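Tubulin-like protein CetZ1 (Haloferax volcanii, PDB 4B46) controls archaeal cell shape as a GTP-binding cytoskeletal protein of the tubulin/FtsZ superfamily and is essential for the rod-shaped cell type needed for efficient swimming. Local coordinates at residues Met1-Ile6 against Ala28-Ala33; Val98-Val103 against Thr128-Gly133; Phe167-Trp172 against Gly181-Ile186. All coordinates share one frame; numbering follows the deposited sequence.

Interaction 1. Residues Met1-Ile6 against Ala28-Ala33; sequences MKLAMI and AGIVRA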
loop_
_atom_site.group_PDB
_atom_site.type_symbol
_atom_site.label_atom_id
_atom_site.label_comp_id
_atom_site.label_asym_id
_atom_site.label_seq_id
_atom_site.Cartn_x
_atom_site.Cartn_y
_atom_site.Cartn_z
ATOM N N MET A 1 -7.097 6.624 10.196
ATOM C CA MET A 1 -8.053 5.885 9.389
ATOM C C MET A 1 -8.059 4.406 9.791
ATOM O O MET A 1 -7.005 3.791 9.968
ATOM C CB MET A 1 -7.689 6.030 7.916
ATOM C CG MET A 1 -8.681 5.427 6.970
ATOM S SD MET A 1 -8.352 5.989 5.306
ATOM C CE MET A 1 -9.618 5.111 4.400
ATOM N N LYS A 2 -9.251 3.841 9.928
ATOM C CA LYS A 2 -9.401 2.464 10.383
ATOM C C LYS A 2 -9.493 1.525 9.194
ATOM O O LYS A 2 -10.390 1.671 8.359
ATOM C CB LYS A 2 -10.651 2.323 11.254
ATOM C CG LYS A 2 -10.567 3.104 12.546
ATOM C CD LYS A 2 -11.838 2.947 13.346
ATOM C CE LYS A 2 -12.996 3.674 12.685
ATOM N NZ LYS A 2 -14.296 3.342 13.348
ATOM N N LEU A 3 -8.566 0.569 9.116
ATOM C CA LEU A 3 -8.503 -0.330 7.967
ATOM C C LEU A 3 -8.738 -1.786 8.330
ATOM O O LEU A 3 -8.346 -2.240 9.403
ATOM C CB LEU A 3 -7.140 -0.222 7.265
ATOM C CG LEU A 3 -6.750 1.137 6.674
ATOM C CD1 LEU A 3 -5.342 1.090 6.098
ATOM C CD2 LEU A 3 -7.751 1.540 5.610
ATOM N N ALA A 4 -9.381 -2.508 7.419
ATOM C CA ALA A 4 -9.328 -3.965 7.405
ATOM C C ALA A 4 -8.250 -4.389 6.405
ATOM O O ALA A 4 -8.429 -4.263 5.195
ATOM C CB ALA A 4 -10.677 -4.537 7.018
ATOM N N MET A 5 -7.122 -4.875 6.909
ATOM C CA MET A 5 -6.027 -5.283 6.045
ATOM C C MET A 5 -6.035 -6.779 5.761
ATOM O O MET A 5 -6.091 -7.589 6.688
ATOM C CB MET A 5 -4.690 -4.940 6.684
ATOM C CG MET A 5 -4.445 -3.475 6.861
ATOM S SD MET A 5 -2.662 -3.171 6.889
ATOM C CE MET A 5 -2.721 -1.388 7.077
ATOM N N ILE A 6 -5.957 -7.132 4.480
ATOM C CA ILE A 6 -5.811 -8.530 4.080
ATOM C C ILE A 6 -4.549 -8.705 3.251
ATOM O O ILE A 6 -4.428 -8.137 2.166
ATOM C CB ILE A 6 -7.018 -9.054 3.265
ATOM C CG1 ILE A 6 -8.330 -8.823 4.029
ATOM C CG2 ILE A 6 -6.838 -10.547 2.945
ATOM C CD1 ILE A 6 -9.137 -7.676 3.509
ATOM N N ALA A 28 -1.453 3.405 16.968
ATOM C CA ALA A 28 -1.910 4.279 15.894
ATOM C C ALA A 28 -3.390 4.095 15.557
ATOM O O ALA A 28 -4.000 4.962 14.929
ATOM C CB ALA A 28 -1.051 4.080 14.652
ATOM N N GLY A 29 -3.964 2.970 15.972
ATOM C CA GLY A 29 -5.374 2.704 15.737
ATOM C C GLY A 29 -5.733 2.446 14.282
ATOM O O GLY A 29 -6.884 2.603 13.888
ATOM N N ILE A 30 -4.754 2.041 13.483
ATOM C CA ILE A 30 -4.961 1.862 12.045
ATOM C C ILE A 30 -5.508 0.486 11.642
ATOM O O ILE A 30 -6.462 0.383 10.869
ATOM C CB ILE A 30 -3.653 2.081 11.282
ATOM C CG1 ILE A 30 -3.131 3.499 11.510
ATOM C CG2 ILE A 30 -3.844 1.815 9.796
ATOM C CD1 ILE A 30 -1.710 3.666 11.058
ATOM N N VAL A 31 -4.885 -0.570 12.144
ATOM C CA VAL A 31 -5.248 -1.922 11.719
ATOM C C VAL A 31 -6.349 -2.474 12.613
ATOM O O VAL A 31 -6.080 -3.115 13.633
ATOM C CB VAL A 31 -4.027 -2.857 11.741
ATOM C CG1 VAL A 31 -4.345 -4.165 11.027
ATOM C CG2 VAL A 31 -2.825 -2.167 11.093
ATOM N N ARG A 32 -7.595 -2.214 12.227
ATOM C CA ARG A 32 -8.740 -2.629 13.024
ATOM C C ARG A 32 -8.957 -4.131 12.874
ATOM O O ARG A 32 -9.491 -4.799 13.769
ATOM C CB ARG A 32 -9.989 -1.856 12.599
ATOM C CG ARG A 32 -11.230 -2.186 13.413
ATOM C CD ARG A 32 -11.065 -1.814 14.875
ATOM N NE ARG A 32 -12.091 -2.433 15.716
ATOM C CZ ARG A 32 -11.858 -3.390 16.612
ATOM N NH1 ARG A 32 -10.628 -3.840 16.801
ATOM N NH2 ARG A 32 -12.857 -3.891 17.328
ATOM N N ALA A 33 -8.530 -4.663 11.734
ATOM C CA ALA A 33 -8.584 -6.100 11.494
ATOM C C ALA A 33 -7.468 -6.497 10.549
ATOM O O ALA A 33 -7.189 -5.795 9.580
ATOM C CB ALA A 33 -9.918 -6.490 10.901
#
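The first beta-alpha-beta crossover of the Rossmann-like GTPase domain closes where L3 and A4 of strand 3-8 meet V31 and A33, after the chain has run through helix 9-26. L3 pairs with V31 and A4 with A33 in parallel fashion; the one-residue shift between the two pairs defines a beta bulge. L3 N donates to I30 O at 2.7 Å. At the bulge L3 O takes R32 N at 2.9 Å and A33 N more weakly at 3.4 Å, so one carbonyl serves two successive amides. Beyond it M5 N reaches A33 O at 2.8 Å, and parallel pairing resumes.

The side chains of L3 and I30 run alongside each other. CG2 of I30, anti to the backbone N, is the branch that approaches L3 CD1, at 4.1 Å. M5 is extended beyond CG and crosses V31 at about a right angle; V16 and F19 of helix 9-26 pack on it as well. The polar ends of K2 and R32 turn to E97, where K2 NZ hydrogen-bonds to the backbone O and R32 NE forms a salt bridge with the carboxylate. At the end of its extended chain M5 CE touches a pair of methyls, 4.1 Å from V31 CG2 and 4.3 Å from I30 CG2.

Interaction 2. Residues Val98-Val103 against Thr128-Gly133; sequences VDAFLV and TEPVYG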
loop_
_atom_site.group_PDB
_atom_site.type_symbol
_atom_site.label_atom_id
_atom_site.label_comp_id
_atom_site.label_asym_id
_atom_site.label_seq_id
_atom_site.Cartn_x
_atom_site.Cartn_y
_atom_site.Cartn_z
ATOM N N VAL A 98 -14.796 -0.175 10.284
ATOM C CA VAL A 98 -13.686 0.209 9.415
ATOM C C VAL A 98 -14.095 1.230 8.358
ATOM O O VAL A 98 -15.243 1.253 7.904
ATOM C CB VAL A 98 -12.997 -1.015 8.731
ATOM C CG1 VAL A 98 -12.784 -2.136 9.735
ATOM C CG2 VAL A 98 -13.807 -1.510 7.547
ATOM N N ASP A 99 -13.141 2.077 7.987
ATOM C CA ASP A 99 -13.327 3.083 6.947
ATOM C C ASP A 99 -13.094 2.512 5.553
ATOM O O ASP A 99 -13.678 2.985 4.574
ATOM C CB ASP A 99 -12.368 4.257 7.175
ATOM C CG ASP A 99 -12.627 4.961 8.487
ATOM O OD1 ASP A 99 -13.807 5.264 8.760
ATOM O OD2 ASP A 99 -11.667 5.186 9.249
ATOM N N ALA A 100 -12.224 1.510 5.464
ATOM C CA ALA A 100 -11.891 0.921 4.173
ATOM C C ALA A 100 -11.208 -0.429 4.319
ATOM O O ALA A 100 -10.680 -0.752 5.382
ATOM C CB ALA A 100 -10.988 1.884 3.365
ATOM N N PHE A 101 -11.229 -1.208 3.238
ATOM C CA PHE A 101 -10.431 -2.428 3.135
ATOM C C PHE A 101 -9.139 -2.109 2.400
ATOM O O PHE A 101 -9.126 -1.236 1.528
ATOM C CB PHE A 101 -11.185 -3.495 2.346
ATOM C CG PHE A 101 -12.355 -4.075 3.075
ATOM C CD1 PHE A 101 -13.605 -3.493 2.974
ATOM C CD2 PHE A 101 -12.199 -5.210 3.857
ATOM C CE1 PHE A 101 -14.688 -4.032 3.651
ATOM C CE2 PHE A 101 -13.271 -5.757 4.530
ATOM C CZ PHE A 101 -14.516 -5.172 4.426
ATOM N N LEU A 102 -8.058 -2.795 2.764
ATOM C CA LEU A 102 -6.805 -2.718 2.016
ATOM C C LEU A 102 -6.270 -4.125 1.709
ATOM O O LEU A 102 -5.922 -4.895 2.616
ATOM C CB LEU A 102 -5.753 -1.903 2.769
ATOM C CG LEU A 102 -4.415 -1.725 2.052
ATOM C CD1 LEU A 102 -4.563 -0.797 0.843
ATOM C CD2 LEU A 102 -3.344 -1.201 2.999
ATOM N N VAL A 103 -6.213 -4.454 0.425
ATOM C CA VAL A 103 -5.706 -5.751 -0.015
ATOM C C VAL A 103 -4.250 -5.581 -0.425
ATOM O O VAL A 103 -3.930 -4.824 -1.347
ATOM C CB VAL A 103 -6.546 -6.314 -1.180
ATOM C CG1 VAL A 103 -5.987 -7.670 -1.662
ATOM C CG2 VAL A 103 -8.000 -6.444 -0.748
ATOM N N THR A 128 -19.875 -2.029 1.014
ATOM C CA THR A 128 -19.996 -0.709 0.404
ATOM C C THR A 128 -18.878 0.255 0.800
ATOM O O THR A 128 -18.796 1.352 0.260
ATOM C CB THR A 128 -21.366 -0.064 0.713
ATOM O OG1 THR A 128 -21.604 -0.101 2.125
ATOM C CG2 THR A 128 -22.482 -0.821 0.009
ATOM N N GLU A 129 -18.027 -0.137 1.743
ATOM C CA GLU A 129 -16.857 0.680 2.077
ATOM C C GLU A 129 -15.852 0.636 0.917
ATOM O O GLU A 129 -15.851 -0.318 0.146
ATOM C CB GLU A 129 -16.175 0.172 3.355
ATOM C CG GLU A 129 -16.972 0.384 4.640
ATOM C CD GLU A 129 -17.909 -0.764 4.946
ATOM O OE1 GLU A 129 -17.971 -1.712 4.133
ATOM O OE2 GLU A 129 -18.570 -0.717 6.008
ATOM N N PRO A 130 -14.996 1.666 0.792
ATOM C CA PRO A 130 -13.963 1.619 -0.260
ATOM C C PRO A 130 -13.039 0.412 -0.108
ATOM O O PRO A 130 -12.744 0.005 1.017
ATOM C CB PRO A 130 -13.161 2.907 -0.027
ATOM C CG PRO A 130 -14.102 3.828 0.698
ATOM C CD PRO A 130 -14.954 2.922 1.561
ATOM N N VAL A 131 -12.596 -0.155 -1.230
ATOM C CA VAL A 131 -11.644 -1.257 -1.215
ATOM C C VAL A 131 -10.407 -0.824 -1.991
ATOM O O VAL A 131 -10.464 -0.597 -3.203
ATOM C CB VAL A 131 -12.233 -2.550 -1.851
ATOM C CG1 VAL A 131 -11.169 -3.651 -1.967
ATOM C CG2 VAL A 131 -13.475 -3.041 -1.058
ATOM N N TYR A 132 -9.299 -0.676 -1.282
ATOM C CA TYR A 132 -8.053 -0.266 -1.915
ATOM C C TYR A 132 -7.103 -1.443 -2.031
ATOM O O TYR A 132 -7.225 -2.437 -1.303
ATOM C CB TYR A 132 -7.386 0.866 -1.131
ATOM C CG TYR A 132 -8.289 2.065 -0.928
ATOM C CD1 TYR A 132 -8.845 2.729 -2.009
ATOM C CD2 TYR A 132 -8.598 2.512 0.348
ATOM C CE1 TYR A 132 -9.684 3.822 -1.823
ATOM C CE2 TYR A 132 -9.420 3.601 0.546
ATOM C CZ TYR A 132 -9.967 4.245 -0.544
ATOM O OH TYR A 132 -10.794 5.328 -0.351
ATOM N N GLY A 133 -6.179 -1.324 -2.974
ATOM C CA GLY A 133 -5.107 -2.291 -3.152
ATOM C C GLY A 133 -3.781 -1.644 -2.788
ATOM O O GLY A 133 -3.607 -0.430 -2.936
HETATM O O HOH W 1 -17.972 1.043 7.949
#
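F101, L102 and V103 run parallel to V131, Y132 and G133 in unbroken register, the short strand axes approaching to 4.6 Å at an angle of 26°. Three backbone bonds join them: F101 N to P130 O, Y132 N to F101 O, and V103 N to Y132 O, all 2.8 to 2.9 Å long and close to straight.

On the face carrying F101, V131 and V103, the phenyl ring has CG beside its backbone N (chi1 -71°), which brings CD1 to 4.1 Å from V131 CG2. E129 OE1 lies at the edge of this ring, 4.0 Å from F101 CE1, with carboxylate and ring planes 75° apart. A water lies within hydrogen-bonding distance of both the other carboxylate oxygen, E129 OE2, and V98 O. Y127 also stacks on the F101 ring.

On the face carrying L102 and Y132, CE2 of the tyrosine comes to 3.7 Å from A100 CB, while Y132 CB meets L102 CD1 at 3.8 Å; I220 and L223 of helix 216-223 touch the same tyrosine. Were Y132 replaced by an alanine, A100 CB would probably lose its ring neighbour and a gap would open beneath helix 216-223. At the start of the pairing P130 CD sits close against D99 O, at 3.3 Å.

Parallel neighbours joined through helix 111-126, strands 100-106 and 131-137 make a beta-alpha-beta unit of the Rossmann-like GTPase domain.

Interaction 3. Residues Phe167-Trp172 against Gly181-Ile186; sequences FDNDAW and GGYDEI. With GDP (guanosine-5'-diphosphate), chain B.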
loop_
_atom_site.group_PDB
_atom_site.type_symbol
_atom_site.label_atom_id
_atom_site.label_comp_id
_atom_site.label_asym_id
_atom_site.label_seq_id
_atom_site.Cartn_x
_atom_site.Cartn_y
_atom_site.Cartn_z
ATOM N N PHE A 167 3.816 0.182 -4.513
ATOM C CA PHE A 167 5.198 0.244 -4.062
ATOM C C PHE A 167 6.031 -0.627 -5.000
ATOM O O PHE A 167 5.734 -1.810 -5.182
ATOM C CB PHE A 167 5.335 -0.226 -2.607
ATOM C CG PHE A 167 6.716 -0.037 -2.045
ATOM C CD1 PHE A 167 7.700 -0.996 -2.248
ATOM C CD2 PHE A 167 7.034 1.109 -1.325
ATOM C CE1 PHE A 167 8.981 -0.821 -1.741
ATOM C CE2 PHE A 167 8.311 1.298 -0.815
ATOM C CZ PHE A 167 9.287 0.328 -1.025
ATOM N N ASP A 168 7.064 -0.044 -5.605
ATOM C CA ASP A 168 7.878 -0.766 -6.584
ATOM C C ASP A 168 9.193 -1.250 -5.958
ATOM O O ASP A 168 10.099 -0.448 -5.726
ATOM C CB ASP A 168 8.150 0.157 -7.785
ATOM C CG ASP A 168 8.774 -0.569 -8.976
ATOM O OD1 ASP A 168 9.130 -1.767 -8.865
ATOM O OD2 ASP A 168 8.901 0.069 -10.044
ATOM N N ASN A 169 9.306 -2.552 -5.685
ATOM C CA ASN A 169 10.569 -3.098 -5.169
ATOM C C ASN A 169 11.772 -2.730 -6.026
ATOM O O ASN A 169 12.880 -2.597 -5.515
ATOM C CB ASN A 169 10.530 -4.627 -5.057
ATOM C CG ASN A 169 9.730 -5.115 -3.861
ATOM O OD1 ASN A 169 9.357 -4.337 -2.974
ATOM N ND2 ASN A 169 9.469 -6.417 -3.830
ATOM N N ASP A 170 11.571 -2.586 -7.331
ATOM C CA ASP A 170 12.710 -2.319 -8.210
ATOM C C ASP A 170 13.376 -0.966 -7.905
ATOM O O ASP A 170 14.575 -0.790 -8.126
ATOM C CB ASP A 170 12.302 -2.394 -9.683
ATOM C CG ASP A 170 13.500 -2.382 -10.613
ATOM O OD1 ASP A 170 14.403 -3.224 -10.429
ATOM O OD2 ASP A 170 13.543 -1.533 -11.530
ATOM N N ALA A 171 12.602 -0.023 -7.383
ATOM C CA ALA A 171 13.137 1.300 -7.059
ATOM C C ALA A 171 13.778 1.315 -5.679
ATOM O O ALA A 171 14.447 2.273 -5.312
ATOM C CB ALA A 171 12.028 2.353 -7.126
ATOM N N TRP A 172 13.551 0.259 -4.906
ATOM C CA TRP A 172 14.003 0.230 -3.523
ATOM C C TRP A 172 14.941 -0.949 -3.234
ATOM O O TRP A 172 15.103 -1.357 -2.084
ATOM C CB TRP A 172 12.798 0.192 -2.585
ATOM C CG TRP A 172 11.965 1.453 -2.662
ATOM C CD1 TRP A 172 11.000 1.740 -3.574
ATOM C CD2 TRP A 172 12.054 2.588 -1.795
ATOM N NE1 TRP A 172 10.478 2.992 -3.331
ATOM C CE2 TRP A 172 11.102 3.528 -2.236
ATOM C CE3 TRP A 172 12.847 2.902 -0.688
ATOM C CZ2 TRP A 172 10.921 4.764 -1.611
ATOM C CZ3 TRP A 172 12.665 4.121 -0.066
ATOM C CH2 TRP A 172 11.708 5.037 -0.527
ATOM N N GLY A 181 17.018 -10.296 3.757
ATOM C CA GLY A 181 17.475 -9.135 4.504
ATOM C C GLY A 181 17.002 -7.862 3.837
ATOM O O GLY A 181 16.628 -6.897 4.505
ATOM N N GLY A 182 17.009 -7.871 2.507
ATOM C CA GLY A 182 16.524 -6.752 1.726
ATOM C C GLY A 182 15.040 -6.528 1.951
ATOM O O GLY A 182 14.602 -5.389 2.123
ATOM N N TYR A 183 14.267 -7.615 1.955
ATOM C CA TYR A 183 12.821 -7.523 2.162
ATOM C C TYR A 183 12.468 -6.981 3.545
ATOM O O TYR A 183 11.508 -6.225 3.684
ATOM C CB TYR A 183 12.123 -8.870 1.918
ATOM C CG TYR A 183 12.034 -9.266 0.457
ATOM C CD1 TYR A 183 11.816 -8.312 -0.527
ATOM C CD2 TYR A 183 12.172 -10.593 0.062
ATOM C CE1 TYR A 183 11.730 -8.665 -1.864
ATOM C CE2 TYR A 183 12.082 -10.956 -1.273
ATOM C CZ TYR A 183 11.869 -9.981 -2.230
ATOM O OH TYR A 183 11.788 -10.322 -3.560
ATOM N N ASP A 184 13.243 -7.359 4.561
ATOM C CA ASP A 184 13.007 -6.849 5.915
ATOM C C ASP A 184 13.121 -5.330 5.969
ATOM O O ASP A 184 12.322 -4.661 6.621
ATOM C CB ASP A 184 13.989 -7.457 6.920
ATOM C CG ASP A 184 13.692 -8.911 7.224
ATOM O OD1 ASP A 184 12.601 -9.389 6.843
ATOM O OD2 ASP A 184 14.561 -9.575 7.835
ATOM N N GLU A 185 14.123 -4.785 5.289
ATOM C CA GLU A 185 14.302 -3.341 5.281
ATOM C C GLU A 185 13.271 -2.686 4.389
ATOM O O GLU A 185 12.714 -1.651 4.748
ATOM C CB GLU A 185 15.733 -2.963 4.878
ATOM C CG GLU A 185 16.751 -3.500 5.865
ATOM C CD GLU A 185 18.187 -3.294 5.423
ATOM O OE1 GLU A 185 18.413 -2.696 4.348
ATOM O OE2 GLU A 185 19.093 -3.737 6.157
ATOM N N ILE A 186 12.986 -3.301 3.245
ATOM C CA ILE A 186 11.938 -2.776 2.366
ATOM C C ILE A 186 10.573 -2.740 3.058
ATOM O O ILE A 186 9.841 -1.744 2.966
ATOM C CB ILE A 186 11.844 -3.557 1.048
ATOM C CG1 ILE A 186 13.085 -3.287 0.188
ATOM C CG2 ILE A 186 10.571 -3.176 0.287
ATOM C CD1 ILE A 186 13.260 -4.255 -0.987
HETATM P PB GDP B . 3.078 -15.539 -3.666
HETATM O O1B GDP B . 2.937 -16.657 -4.660
HETATM O O2B GDP B . 3.014 -16.028 -2.237
HETATM O O3B GDP B . 2.004 -14.522 -3.952
HETATM O O3A GDP B . 4.527 -14.932 -3.969
HETATM P PA GDP B . 5.358 -14.027 -2.945
HETATM O O1A GDP B . 4.474 -13.128 -2.149
HETATM O O2A GDP B . 6.234 -14.900 -2.092
HETATM O "O5'" GDP B . 6.281 -13.198 -3.978
HETATM C "C5'" GDP B . 5.622 -12.342 -4.913
HETATM C "C4'" GDP B . 6.484 -11.120 -5.170
HETATM O "O4'" GDP B . 6.537 -10.313 -4.007
HETATM C "C3'" GDP B . 7.937 -11.486 -5.408
HETATM O "O3'" GDP B . 8.110 -11.711 -6.801
HETATM C "C2'" GDP B . 8.717 -10.279 -4.910
HETATM O "O2'" GDP B . 8.728 -9.247 -5.899
HETATM C "C1'" GDP B . 7.841 -9.713 -3.835
HETATM N N9 GDP B . 8.164 -10.070 -2.447
HETATM C C8 GDP B . 8.284 -11.306 -1.922
HETATM N N7 GDP B . 8.499 -11.230 -0.581
HETATM C C5 GDP B . 8.478 -9.917 -0.243
HETATM C C6 GDP B . 8.610 -9.120 0.995
HETATM O O6 GDP B . 8.808 -9.666 2.113
HETATM N N1 GDP B . 8.523 -7.789 0.881
HETATM C C2 GDP B . 8.319 -7.158 -0.290
HETATM N N2 GDP B . 8.261 -5.806 -0.302
HETATM N N3 GDP B . 8.179 -7.820 -1.461
HETATM C C4 GDP B . 8.244 -9.167 -1.482
HETATM O O HOH W 2 12.211 -7.917 -5.119
#
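The guanine pocket of this tubulin-like GTPase is built here from N169, just past the end of strand 163-168, and from Y183 and I186 of helix 179-198. The N169 amide reads the minor-groove edge of the base with both its ends: ND2 donates to GDP N3 at 3.0 Å and 170°, while OD1 accepts from GDP N2 at 3.2 Å and a more bent 140°. This pair of bonds fixes which end of the amide is oxygen. CG of N169 is held beside its own backbone N (chi1 -76°), directing the amide at the base.

Y183 lies with one ring face against the guanine, GDP C5 standing 3.5 Å above the plane over the ring centre. Its hydroxyl reaches the ribose, Y183 OH to GDP C2' at 3.4 Å, and shares a water with N169 ND2, whose own link to that water is weak.

I186 touches both the base and the strand. Its CG2, anti to the backbone N, meets F167 CE1 and GDP N2, both at 3.5 Å, whereas the CG1 branch turns to W172 O. N169 OD1 lies at the edge of the F167 ring, in its plane. The F167 ring also meets the W172 indole: F167 CZ stands 3.3 Å above the indole plane, offset toward the rim.

Overall arrangement
Along the chain the three contacts follow in series, and all reach the same mixed sheet. Interactions 1 and 2 are neighbours, their centres 10 Å apart, because strands 3-8 and 100-106 lie side by side: K2 O with D99 N and A4 O with L102 N probably hydrogen-bond across, and A4 CB packs on F101 CD2. Interaction 3 lies about 23 Å from interaction 1 and 24 Å from interaction 2, centre to centre, and touches neither; strand 163-168 nevertheless adjoins strand 131-137. The first two therefore assemble the centre of the GTPase sheet, while the third joins its strand to helix 179-198 at the nucleotide base.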